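Local structure of UDP-N-acetylglucosamine--peptide N-acetylglucosaminyltransferase stabilizing protein GtfB (5E9T) at residues L195-A200 / F219-L224; T245-D250 / K268-G273; L4-N9 / I29-N34. The protein pairs with GtfA in a heterotetramer that attaches the first sugar, GlcNAc, to the serine-rich repeat adhesin GspB. One frame throughout, in Å; residues are numbered along the deposited sequence.

In the fold
All three contacts lie at the ends of neighbouring strands in one parallel sheet of Rossmann-like topology, with strand 194-196 in the middle and strand 269-270 at one outer end. Interaction 1 is the bridge between the other two. Its backbone probably donates to interaction 2 through Trp220 N and Val247 O (2.8 Å), and it probably accepts from interaction 3 through Leu195 O and Leu4 N (2.8 Å). The centres of interactions 1 and 2 are about 10 Å apart and those of interactions 1 and 3 about 12 Å. Interactions 2 and 3 do not touch: their nearest atoms are about 10 Å apart. Interactions 2 and 3 each close a beta-alpha-beta unit.

Interaction 1: L195-A200 / F219-L224; sequences LFNSLA and FWQEPL
The amide Phe219 N donates to Phe196 O over 2.8 Å, joining two adjacent parallel strands of a Rossmann-like sheet where both chains turn into loops. Beside this bond the Phe219 ring meets Leu195 by its edge: CD2 of the leucine approaches CE1 of the ring at 3.3 Å. Leu15 of helix 10-21 also packs on this ring, so a large apolar residue suits the buried position. An asparagine suits the buried place of Asn197, since its OD1 can accept from Asp6 N, in the loop just after strand 2-5; a chi1 of 60°, with CG between backbone N and carbonyl carbon, turns the amide that way. Asn197 CB lies 3.2 Å from Gln221 OE1. The two side-chain amides lie with their planes 61° apart and do not pair; Gln221 NE2 instead donates to Glu11 O and also bonds Tyr274 OH. Farther along, Leu199 meets Trp220 at about a right angle, its CD1 3.6 Å from CZ3 of the indole, an apolar patch that Leu218 extends. Ser198, just before helix 201-207, has a small hydroxyl able to serve both ways: OG donates weakly to Glu222 OE2 at 3.5 Å and accepts a weak bond from Ala200 N at 3.4 Å.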
loop_
_atom_site.group_PDB
_atom_site.type_symbol
_atom_site.label_atom_id
_atom_site.label_comp_id
_atom_site.label_asym_id
_atom_site.label_seq_id
_atom_site.Cartn_x
_atom_site.Cartn_y
_atom_site.Cartn_z
ATOM N N LEU B 195 -19.208 -30.600 37.583
ATOM C CA LEU B 195 -20.281 -29.642 37.362
ATOM C C LEU B 195 -19.862 -28.743 36.214
ATOM O O LEU B 195 -18.782 -28.143 36.249
ATOM C CB LEU B 195 -20.593 -28.828 38.609
ATOM C CG LEU B 195 -20.887 -29.751 39.764
ATOM C CD1 LEU B 195 -19.761 -29.383 40.639
ATOM C CD2 LEU B 195 -22.198 -29.498 40.484
ATOM N N PHE B 196 -20.710 -28.664 35.195
ATOM C CA PHE B 196 -20.386 -27.927 33.988
ATOM C C PHE B 196 -21.613 -27.167 33.510
ATOM O O PHE B 196 -22.753 -27.516 33.829
ATOM C CB PHE B 196 -19.854 -28.858 32.892
ATOM C CG PHE B 196 -20.748 -30.010 32.587
ATOM C CD1 PHE B 196 -20.682 -31.171 33.337
ATOM C CD2 PHE B 196 -21.643 -29.943 31.535
ATOM C CE1 PHE B 196 -21.500 -32.235 33.050
ATOM C CE2 PHE B 196 -22.462 -31.007 31.240
ATOM C CZ PHE B 196 -22.394 -32.153 31.998
ATOM N N ASN B 197 -21.356 -26.078 32.786
ATOM C CA ASN B 197 -22.387 -25.127 32.391
ATOM C C ASN B 197 -22.870 -25.216 30.943
ATOM O O ASN B 197 -23.699 -24.387 30.552
ATOM C CB ASN B 197 -21.902 -23.702 32.672
ATOM C CG ASN B 197 -20.646 -23.368 31.918
ATOM O OD1 ASN B 197 -19.841 -24.249 31.629
ATOM N ND2 ASN B 197 -20.462 -22.094 31.597
ATOM N N SER B 198 -22.377 -26.140 30.111
ATOM C CA SER B 198 -22.850 -26.136 28.729
ATOM C C SER B 198 -22.772 -27.517 28.085
ATOM O O SER B 198 -22.233 -28.471 28.652
ATOM C CB SER B 198 -22.066 -25.133 27.876
ATOM O OG SER B 198 -22.502 -25.166 26.528
ATOM N N LEU B 199 -23.305 -27.587 26.862
ATOM C CA LEU B 199 -23.371 -28.795 26.049
ATOM C C LEU B 199 -22.235 -28.888 25.038
ATOM O O LEU B 199 -22.251 -29.771 24.173
ATOM C CB LEU B 199 -24.729 -28.883 25.352
ATOM C CG LEU B 199 -25.833 -29.146 26.378
ATOM C CD1 LEU B 199 -27.197 -29.295 25.728
ATOM C CD2 LEU B 199 -25.482 -30.381 27.193
ATOM N N ALA B 200 -21.272 -27.974 25.111
ATOM C CA ALA B 200 -20.039 -28.019 24.337
ATOM C C ALA B 200 -19.055 -28.982 24.991
ATOM O O ALA B 200 -19.466 -29.892 25.719
ATOM C CB ALA B 200 -19.433 -26.622 24.198
ATOM N N PHE B 219 -25.416 -27.462 34.692
ATOM C CA PHE B 219 -26.224 -26.282 34.962
ATOM C C PHE B 219 -26.486 -25.619 33.622
ATOM O O PHE B 219 -25.582 -25.018 33.034
ATOM C CB PHE B 219 -25.510 -25.323 35.907
ATOM C CG PHE B 219 -25.121 -25.935 37.215
ATOM C CD1 PHE B 219 -24.136 -26.903 37.276
ATOM C CD2 PHE B 219 -25.725 -25.524 38.388
ATOM C CE1 PHE B 219 -23.776 -27.461 38.467
ATOM C CE2 PHE B 219 -25.360 -26.076 39.594
ATOM C CZ PHE B 219 -24.384 -27.049 39.633
ATOM N N TRP B 220 -27.721 -25.707 33.149
ATOM C CA TRP B 220 -28.052 -25.242 31.811
ATOM C C TRP B 220 -28.508 -23.793 31.905
ATOM O O TRP B 220 -29.555 -23.498 32.490
ATOM C CB TRP B 220 -29.121 -26.118 31.174
ATOM C CG TRP B 220 -29.628 -25.491 29.942
ATOM C CD1 TRP B 220 -30.754 -24.744 29.817
ATOM C CD2 TRP B 220 -29.004 -25.502 28.653
ATOM N NE1 TRP B 220 -30.876 -24.295 28.533
ATOM C CE2 TRP B 220 -29.825 -24.755 27.792
ATOM C CE3 TRP B 220 -27.839 -26.083 28.141
ATOM C CZ2 TRP B 220 -29.525 -24.570 26.445
ATOM C CZ3 TRP B 220 -27.540 -25.895 26.802
ATOM C CH2 TRP B 220 -28.380 -25.144 25.970
ATOM N N GLN B 221 -27.689 -22.885 31.375
ATOM C CA GLN B 221 -27.923 -21.458 31.510
ATOM C C GLN B 221 -28.462 -20.758 30.266
ATOM O O GLN B 221 -28.763 -19.562 30.343
ATOM C CB GLN B 221 -26.623 -20.790 31.970
ATOM C CG GLN B 221 -25.903 -21.655 32.995
ATOM C CD GLN B 221 -24.832 -20.918 33.760
ATOM O OE1 GLN B 221 -23.640 -21.126 33.535
ATOM N NE2 GLN B 221 -25.250 -20.059 34.683
ATOM N N GLU B 222 -28.606 -21.441 29.136
ATOM C CA GLU B 222 -28.963 -20.759 27.896
ATOM C C GLU B 222 -30.475 -20.749 27.707
ATOM O O GLU B 222 -31.218 -21.385 28.459
ATOM C CB GLU B 222 -28.251 -21.435 26.723
ATOM C CG GLU B 222 -26.755 -21.158 26.672
ATOM C CD GLU B 222 -25.951 -22.341 26.166
ATOM O OE1 GLU B 222 -26.244 -22.835 25.055
ATOM O OE2 GLU B 222 -25.026 -22.778 26.882
ATOM N N PRO B 223 -30.976 -20.035 26.695
ATOM C CA PRO B 223 -32.425 -20.032 26.446
ATOM C C PRO B 223 -32.918 -21.338 25.836
ATOM O O PRO B 223 -32.147 -22.159 25.334
ATOM C CB PRO B 223 -32.615 -18.865 25.469
ATOM C CG PRO B 223 -31.469 -17.964 25.737
ATOM C CD PRO B 223 -30.321 -18.879 26.055
ATOM N N LEU B 224 -34.241 -21.522 25.902
ATOM C CA LEU B 224 -34.921 -22.630 25.242
ATOM C C LEU B 224 -36.059 -22.113 24.377
ATOM O O LEU B 224 -36.652 -21.066 24.647
ATOM C CB LEU B 224 -35.491 -23.655 26.224
ATOM C CG LEU B 224 -34.584 -24.850 26.460
ATOM C CD1 LEU B 224 -33.528 -24.394 27.373
ATOM C CD2 LEU B 224 -35.346 -25.971 27.089
#

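Interaction 2: T245-D250 / K268-G273; sequences TIVIPD and KFLHLG
His271 reaches across to Ile248 and Pro249 at the strand ends of a beta-alpha-beta unit, in which strands 243-247 and 269-270 run parallel and helix 251-260 connects them. Its CB and CG each lie 4.2 Å from Ile248 O. The next atom, ND1, donates to that same oxygen through a weak but straight bond of 3.3 Å, with 168° at the hydrogen. CE1 then comes to 3.8 Å from Pro249 O; both oxygens lie at the ring edge, in its plane. Imidazole suits this place because one edge can address the two backbone oxygens while the ring also meets Tyr254 of the connecting helix. Behind it the strands are paired by Ile246 N to Lys268 O at 3.1 Å, by a weaker bond from Leu270 N to Ile246 O, and by Ile248 N to Leu270 O. Val247 and Leu272 lie side by side, pointing the same way, and Leu272 also packs on Leu436 of helix 434-442. Ile248, at the strand end, approaches Phe269, which is on the same face as Ile246. Its CG1 stands anti to the carbonyl carbon (chi1 -57°), and the extended chain beyond brings Ile248 CD1 to the edge of the Phe269 ring, 3.6 Å from CD2.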
loop_
_atom_site.group_PDB
_atom_site.type_symbol
_atom_site.label_atom_id
_atom_site.label_comp_id
_atom_site.label_asym_id
_atom_site.label_seq_id
_atom_site.Cartn_x
_atom_site.Cartn_y
_atom_site.Cartn_z
ATOM N N THR B 245 -28.312 -35.281 35.608
ATOM C CA THR B 245 -28.961 -34.169 36.295
ATOM C C THR B 245 -28.836 -32.885 35.486
ATOM O O THR B 245 -27.731 -32.509 35.085
ATOM C CB THR B 245 -28.338 -33.971 37.677
ATOM O OG1 THR B 245 -28.140 -35.250 38.293
ATOM C CG2 THR B 245 -29.240 -33.118 38.550
ATOM N N ILE B 246 -29.960 -32.206 35.254
ATOM C CA ILE B 246 -29.953 -30.927 34.547
ATOM C C ILE B 246 -30.556 -29.870 35.464
ATOM O O ILE B 246 -31.776 -29.799 35.637
ATOM C CB ILE B 246 -30.708 -31.003 33.218
ATOM C CG1 ILE B 246 -30.264 -32.248 32.453
ATOM C CG2 ILE B 246 -30.432 -29.765 32.379
ATOM C CD1 ILE B 246 -31.072 -32.519 31.225
ATOM N N VAL B 247 -29.705 -29.001 35.984
ATOM C CA VAL B 247 -30.082 -27.863 36.816
ATOM C C VAL B 247 -30.409 -26.704 35.893
ATOM O O VAL B 247 -29.680 -26.441 34.941
ATOM C CB VAL B 247 -28.950 -27.487 37.796
ATOM C CG1 VAL B 247 -29.176 -26.092 38.361
ATOM C CG2 VAL B 247 -28.817 -28.554 38.890
ATOM N N ILE B 248 -31.511 -26.011 36.155
ATOM C CA ILE B 248 -31.883 -24.871 35.311
ATOM C C ILE B 248 -32.229 -23.664 36.181
ATOM O O ILE B 248 -33.399 -23.471 36.558
ATOM C CB ILE B 248 -33.042 -25.234 34.376
ATOM C CG1 ILE B 248 -32.653 -26.439 33.515
ATOM C CG2 ILE B 248 -33.356 -24.066 33.467
ATOM C CD1 ILE B 248 -33.692 -26.860 32.509
ATOM N N PRO B 249 -31.240 -22.826 36.513
ATOM C CA PRO B 249 -31.510 -21.680 37.400
ATOM C C PRO B 249 -32.621 -20.752 36.927
ATOM O O PRO B 249 -33.397 -20.270 37.762
ATOM C CB PRO B 249 -30.150 -20.975 37.458
ATOM C CG PRO B 249 -29.171 -22.091 37.305
ATOM C CD PRO B 249 -29.796 -23.031 36.305
ATOM N N ASP B 250 -32.745 -20.484 35.629
ATOM C CA ASP B 250 -33.839 -19.628 35.184
ATOM C C ASP B 250 -35.145 -20.421 35.176
ATOM O O ASP B 250 -35.260 -21.435 34.473
ATOM C CB ASP B 250 -33.567 -19.012 33.815
ATOM C CG ASP B 250 -34.592 -17.947 33.457
ATOM O OD1 ASP B 250 -35.207 -17.378 34.388
ATOM O OD2 ASP B 250 -34.784 -17.673 32.254
ATOM N N LYS B 268 -35.428 -35.741 35.656
ATOM C CA LYS B 268 -34.038 -35.313 35.688
ATOM C C LYS B 268 -33.866 -33.814 35.852
ATOM O O LYS B 268 -32.735 -33.361 36.067
ATOM C CB LYS B 268 -33.321 -35.752 34.412
ATOM C CG LYS B 268 -33.563 -37.194 34.051
ATOM C CD LYS B 268 -32.350 -37.788 33.377
ATOM C CE LYS B 268 -32.697 -39.081 32.668
ATOM N NZ LYS B 268 -31.477 -39.712 32.085
ATOM N N PHE B 269 -34.935 -33.032 35.765
ATOM C CA PHE B 269 -34.793 -31.584 35.797
ATOM C C PHE B 269 -34.930 -31.132 37.237
ATOM O O PHE B 269 -36.027 -31.115 37.801
ATOM C CB PHE B 269 -35.828 -30.893 34.915
ATOM C CG PHE B 269 -35.597 -31.085 33.456
ATOM C CD1 PHE B 269 -35.637 -32.349 32.900
ATOM C CD2 PHE B 269 -35.349 -30.004 32.635
ATOM C CE1 PHE B 269 -35.430 -32.535 31.556
ATOM C CE2 PHE B 269 -35.145 -30.185 31.288
ATOM C CZ PHE B 269 -35.184 -31.452 30.746
ATOM N N LEU B 270 -33.816 -30.751 37.818
ATOM C CA LEU B 270 -33.801 -30.015 39.057
ATOM C C LEU B 270 -33.829 -28.536 38.697
ATOM O O LEU B 270 -33.274 -28.120 37.682
ATOM C CB LEU B 270 -32.551 -30.386 39.852
ATOM C CG LEU B 270 -32.413 -30.018 41.315
ATOM C CD1 LEU B 270 -31.103 -30.538 41.824
ATOM C CD2 LEU B 270 -32.411 -28.548 41.412
ATOM N N HIS B 271 -34.478 -27.737 39.525
ATOM C CA HIS B 271 -34.447 -26.298 39.337
ATOM C C HIS B 271 -33.870 -25.558 40.547
ATOM O O HIS B 271 -34.165 -25.914 41.689
ATOM C CB HIS B 271 -35.825 -25.792 39.080
ATOM C CG HIS B 271 -36.035 -24.442 39.667
ATOM N ND1 HIS B 271 -35.279 -23.349 39.295
ATOM C CD2 HIS B 271 -36.856 -24.029 40.657
ATOM C CE1 HIS B 271 -35.593 -22.339 40.080
ATOM N NE2 HIS B 271 -36.587 -22.708 40.869
ATOM N N LEU B 272 -33.115 -24.484 40.276
ATOM C CA LEU B 272 -32.352 -23.679 41.256
ATOM C C LEU B 272 -32.249 -22.223 40.760
ATOM O O LEU B 272 -33.021 -21.784 39.907
ATOM C CB LEU B 272 -31.014 -24.397 41.504
ATOM C CG LEU B 272 -29.966 -24.056 42.564
ATOM C CD1 LEU B 272 -29.368 -22.780 42.364
ATOM C CD2 LEU B 272 -30.624 -24.115 43.938
ATOM N N GLY B 273 -31.314 -21.465 41.310
ATOM C CA GLY B 273 -31.180 -20.045 41.061
ATOM C C GLY B 273 -29.747 -19.662 41.358
ATOM O O GLY B 273 -28.853 -20.503 41.324
#

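Interaction 3: L4-N9 / I29-N34; sequences LFDYYN and IVIEAN
Phe5 and Ile29 take part in a run of backbone bonds in the beta-alpha-beta unit formed by strand 2-5, helix 10-21 and strand 28-30 of the Rossmann-like sheet. Phe5 N donates to Ile29 O (2.7 Å), and Ile31 N returns a bond to Phe5 O (2.8 Å). Glu32 N then donates to Asp6 O at 2.9 Å, carrying the pairing past the strand ends into the loops.

A second kind of bond uses the carboxylate of Glu32. With CG anti to the backbone N (chi1 167°) and the chain extended, OE1 arrives at Tyr8 N, which donates at 3.0 Å with 170° at the hydrogen. Asn34 ND2 donates to the same oxygen over 3.2 Å. The two donors come from opposite faces of the carboxylate plane, which should restrain its rotation. Glutamate has the length to span the loops, and asparagine can donate through ND2 and accept through OD1, here from Phe36 N. The carboxylate of Asp6 lies alongside Ile31, while its OD2 bonds Ser202 OG.

Apolar packing fills the rest. Leu4 CD1 sits 3.5 Å from Ile29 CB, and Ile180 of helix 176-186 packs on Leu4 as well; Val30 CG1 lies 4.0 Å from Tyr8 CB.

Finally, the tyrosine rings use their edges. Asn34 ND2 lies beside Tyr8 CD2, while Glu32 CB lies in the plane of the Tyr7 ring, 3.8 Å from its CD1.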
loop_
_atom_site.group_PDB
_atom_site.type_symbol
_atom_site.label_atom_id
_atom_site.label_comp_id
_atom_site.label_asym_id
_atom_site.label_seq_id
_atom_site.Cartn_x
_atom_site.Cartn_y
_atom_site.Cartn_z
ATOM N N LEU B 4 -16.179 -27.480 35.515
ATOM C CA LEU B 4 -15.586 -27.352 34.195
ATOM C C LEU B 4 -16.503 -26.488 33.347
ATOM O O LEU B 4 -17.578 -26.933 32.939
ATOM C CB LEU B 4 -15.402 -28.728 33.586
ATOM C CG LEU B 4 -14.698 -28.835 32.257
ATOM C CD1 LEU B 4 -13.202 -28.769 32.439
ATOM C CD2 LEU B 4 -15.095 -30.148 31.793
ATOM N N PHE B 5 -16.073 -25.270 33.048
ATOM C CA PHE B 5 -16.902 -24.329 32.316
ATOM C C PHE B 5 -16.312 -24.094 30.934
ATOM O O PHE B 5 -15.105 -23.869 30.798
ATOM C CB PHE B 5 -17.047 -23.011 33.077
ATOM C CG PHE B 5 -17.567 -23.175 34.482
ATOM C CD1 PHE B 5 -18.867 -23.597 34.713
ATOM C CD2 PHE B 5 -16.759 -22.891 35.570
ATOM C CE1 PHE B 5 -19.344 -23.745 36.004
ATOM C CE2 PHE B 5 -17.234 -23.033 36.860
ATOM C CZ PHE B 5 -18.527 -23.460 37.077
ATOM N N ASP B 6 -17.165 -24.170 29.911
ATOM C CA ASP B 6 -16.732 -23.862 28.554
ATOM C C ASP B 6 -16.124 -22.467 28.485
ATOM O O ASP B 6 -14.943 -22.303 28.162
ATOM C CB ASP B 6 -17.904 -23.996 27.582
ATOM C CG ASP B 6 -18.195 -25.437 27.229
ATOM O OD1 ASP B 6 -17.385 -26.036 26.491
ATOM O OD2 ASP B 6 -19.231 -25.969 27.683
ATOM N N TYR B 7 -16.916 -21.453 28.803
ATOM C CA TYR B 7 -16.484 -20.069 28.737
ATOM C C TYR B 7 -16.458 -19.454 30.125
ATOM O O TYR B 7 -17.107 -19.933 31.058
ATOM C CB TYR B 7 -17.413 -19.249 27.843
ATOM C CG TYR B 7 -17.496 -19.790 26.449
ATOM C CD1 TYR B 7 -16.343 -20.056 25.728
ATOM C CD2 TYR B 7 -18.719 -20.056 25.858
ATOM C CE1 TYR B 7 -16.406 -20.557 24.451
ATOM C CE2 TYR B 7 -18.793 -20.560 24.580
ATOM C CZ TYR B 7 -17.632 -20.808 23.881
ATOM O OH TYR B 7 -17.693 -21.312 22.605
ATOM N N TYR B 8 -15.675 -18.393 30.254
ATOM C CA TYR B 8 -15.765 -17.518 31.408
ATOM C C TYR B 8 -16.586 -16.291 31.039
ATOM O O TYR B 8 -16.300 -15.620 30.043
ATOM C CB TYR B 8 -14.392 -17.086 31.916
ATOM C CG TYR B 8 -14.537 -16.079 33.025
ATOM C CD1 TYR B 8 -15.199 -16.415 34.197
ATOM C CD2 TYR B 8 -14.054 -14.788 32.891
ATOM C CE1 TYR B 8 -15.357 -15.501 35.211
ATOM C CE2 TYR B 8 -14.207 -13.863 33.905
ATOM C CZ TYR B 8 -14.859 -14.225 35.064
ATOM O OH TYR B 8 -15.016 -13.308 36.080
ATOM N N ASN B 9 -17.608 -16.019 31.838
ATOM C CA ASN B 9 -18.464 -14.847 31.712
ATOM C C ASN B 9 -19.211 -14.727 33.033
ATOM O O ASN B 9 -18.981 -15.510 33.961
ATOM C CB ASN B 9 -19.406 -14.960 30.512
ATOM C CG ASN B 9 -20.233 -16.223 30.542
ATOM O OD1 ASN B 9 -21.217 -16.315 31.273
ATOM N ND2 ASN B 9 -19.833 -17.211 29.750
ATOM N N ILE B 29 -12.087 -25.267 36.204
ATOM C CA ILE B 29 -11.413 -25.298 34.912
ATOM C C ILE B 29 -12.300 -24.597 33.894
ATOM O O ILE B 29 -13.463 -24.978 33.707
ATOM C CB ILE B 29 -11.108 -26.733 34.455
ATOM C CG1 ILE B 29 -10.750 -27.618 35.650
ATOM C CG2 ILE B 29 -9.989 -26.741 33.428
ATOM C CD1 ILE B 29 -9.373 -27.374 36.194
ATOM N N VAL B 30 -11.755 -23.580 33.236
ATOM C CA VAL B 30 -12.389 -22.971 32.075
ATOM C C VAL B 30 -11.660 -23.468 30.838
ATOM O O VAL B 30 -10.433 -23.357 30.747
ATOM C CB VAL B 30 -12.363 -21.437 32.155
ATOM C CG1 VAL B 30 -13.399 -20.845 31.209
ATOM C CG2 VAL B 30 -12.607 -20.981 33.582
ATOM N N ILE B 31 -12.411 -24.037 29.893
ATOM C CA ILE B 31 -11.791 -24.569 28.682
ATOM C C ILE B 31 -11.306 -23.436 27.792
ATOM O O ILE B 31 -10.227 -23.514 27.192
ATOM C CB ILE B 31 -12.776 -25.483 27.938
ATOM C CG1 ILE B 31 -13.210 -26.636 28.840
ATOM C CG2 ILE B 31 -12.155 -25.995 26.647
ATOM C CD1 ILE B 31 -14.421 -27.363 28.331
ATOM N N GLU B 32 -12.090 -22.364 27.704
ATOM C CA GLU B 32 -11.745 -21.216 26.879
ATOM C C GLU B 32 -10.366 -20.688 27.253
ATOM O O GLU B 32 -9.947 -20.738 28.413
ATOM C CB GLU B 32 -12.816 -20.131 27.051
ATOM C CG GLU B 32 -12.475 -18.754 26.507
ATOM C CD GLU B 32 -13.314 -17.663 27.151
ATOM O OE1 GLU B 32 -13.493 -17.707 28.387
ATOM O OE2 GLU B 32 -13.799 -16.765 26.428
ATOM N N ALA B 33 -9.677 -20.139 26.255
ATOM C CA ALA B 33 -8.297 -19.684 26.344
ATOM C C ALA B 33 -8.192 -18.313 26.987
ATOM O O ALA B 33 -7.186 -17.617 26.798
ATOM C CB ALA B 33 -7.644 -19.681 24.959
ATOM N N ASN B 34 -9.261 -17.908 27.673
ATOM C CA ASN B 34 -9.388 -16.584 28.269
ATOM C C ASN B 34 -8.144 -16.181 29.050
ATOM O O ASN B 34 -7.658 -16.926 29.907
ATOM C CB ASN B 34 -10.604 -16.586 29.195
ATOM C CG ASN B 34 -11.049 -15.198 29.581
ATOM O OD1 ASN B 34 -10.266 -14.398 30.097
ATOM N ND2 ASN B 34 -12.320 -14.902 29.339
#